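Local coordinates for protein dihydrodipicolinate synthase (PDB 3B4U) that probably condenses pyruvate with aspartate semialdehyde to start the lysine branch of amino acid biosynthesis, at residues V79-D82 with D86-D89. Residues are numbered along the deposited sequence; the frame is centred on the assembly and turned at random.
With MG (magnesium ion), chain C.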
# COMPACT_ATOMS: atom_id res chain seq x y z
N VAL B 79 2.68 -11.38 0.47
CA VAL B 79 1.41 -10.76 0.08
C VAL B 79 1.36 -9.45 0.85
O VAL B 79 1.36 -9.44 2.07
CB VAL B 79 0.21 -11.68 0.39
CG1 VAL B 79 -1.10 -10.95 0.10
CG2 VAL B 79 0.28 -12.95 -0.49
N LEU B 80 1.38 -8.35 0.11
CA LEU B 80 1.65 -7.00 0.59
C LEU B 80 0.61 -6.03 0.10
O LEU B 80 0.92 -4.93 -0.31
CB LEU B 80 3.04 -6.55 0.13
CG LEU B 80 4.23 -7.47 0.43
CD1 LEU B 80 5.53 -6.87 -0.13
CD2 LEU B 80 4.39 -7.75 1.94
N VAL B 81 -0.65 -6.43 0.10
CA VAL B 81 -1.76 -5.64 -0.48
C VAL B 81 -2.71 -5.14 0.59
O VAL B 81 -2.57 -5.41 1.81
CB VAL B 81 -2.49 -6.43 -1.56
CG1 VAL B 81 -1.53 -6.73 -2.71
CG2 VAL B 81 -3.09 -7.70 -0.98
N ASP B 82 -3.67 -4.34 0.16
CA ASP B 82 -4.48 -3.58 1.12
C ASP B 82 -5.93 -4.00 1.19
O ASP B 82 -6.64 -3.58 2.10
CB ASP B 82 -4.35 -2.09 0.85
CG ASP B 82 -2.90 -1.69 0.74
OD1 ASP B 82 -2.12 -2.14 1.63
OD2 ASP B 82 -2.54 -0.98 -0.21
N ASP B 86 -7.91 -9.02 -2.61
CA ASP B 86 -6.63 -9.29 -3.27
C ASP B 86 -5.69 -10.09 -2.35
O ASP B 86 -4.98 -10.95 -2.83
CB ASP B 86 -5.94 -8.00 -3.69
CG ASP B 86 -6.59 -7.35 -4.85
OD1 ASP B 86 -7.75 -7.62 -5.17
OD2 ASP B 86 -5.89 -6.54 -5.49
N ALA B 87 -5.73 -9.83 -1.04
CA ALA B 87 -4.89 -10.61 -0.15
C ALA B 87 -5.33 -12.06 -0.14
O ALA B 87 -4.50 -12.98 -0.18
CB ALA B 87 -4.95 -10.04 1.28
N ALA B 88 -6.64 -12.29 -0.12
CA ALA B 88 -7.13 -13.65 -0.18
C ALA B 88 -6.82 -14.33 -1.51
O ALA B 88 -6.44 -15.48 -1.55
CB ALA B 88 -8.61 -13.68 0.10
N ASP B 89 -6.98 -13.61 -2.61
CA ASP B 89 -6.76 -14.20 -3.92
C ASP B 89 -5.31 -14.60 -4.09
O ASP B 89 -5.00 -15.71 -4.53
CB ASP B 89 -7.18 -13.26 -5.05
CG ASP B 89 -8.69 -13.17 -5.25
OD1 ASP B 89 -9.46 -13.94 -4.62
OD2 ASP B 89 -9.08 -12.30 -6.05
MG MG C . -0.61 -0.80 -1.07
O HOH W 1 0.05 -2.35 0.10
O HOH W 2 0.18 0.44 0.40
O HOH W 3 -1.39 -2.07 -2.53
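Val81 sets one methyl, CG2, against the first turn of helix 84-96, where it meets the backbone at the Asp86-Ala87 peptide: CG2 lies 3.4 Å from Ala87 N. The same methyl is 3.7 Å from Ala87 CB and 3.9 Å from Asp86 CB, so a single branch spans two successive helix residues. The torsion of Val81 (chi1 -63°) places CG2 between its own N and carbonyl carbon and aims it at the helix. Val79, at the end of strand 75-79, adds a second methyl: with CG1 anti to the backbone N (chi1 174°), that branch approaches Ala87 CA at 3.8 Å. Ala87 thus receives methyls from both valines, and its small side chain also packs on Trp121 and Val125 of helix 115-129. Across the two segments the hold is apolar, without hydrogen bonds. The carboxylate of Asp86 is engaged elsewhere, its OD2 bonding to Ser55 OG of the second subunit.

Leu80 and Asp82 point away from the helix. Asp82 OD2 binds the magnesium ion at 2.1 Å, and Asp82 OD2 of the second subunit binds the same ion. Water 1, itself bound to the metal, lies 2.8 Å from Leu80 O and also within hydrogen-bonding distance of Asp82 OD1. The metal on OD2 and Ser108 N, hydrogen-bonded to OD1, together hold the carboxylate's orientation. Val79 at the strand end and Val81 in the loop pack on the helix, while Asp82 of the loop turns to the subunit interface, forming a beta-alpha connection of the TIM barrel.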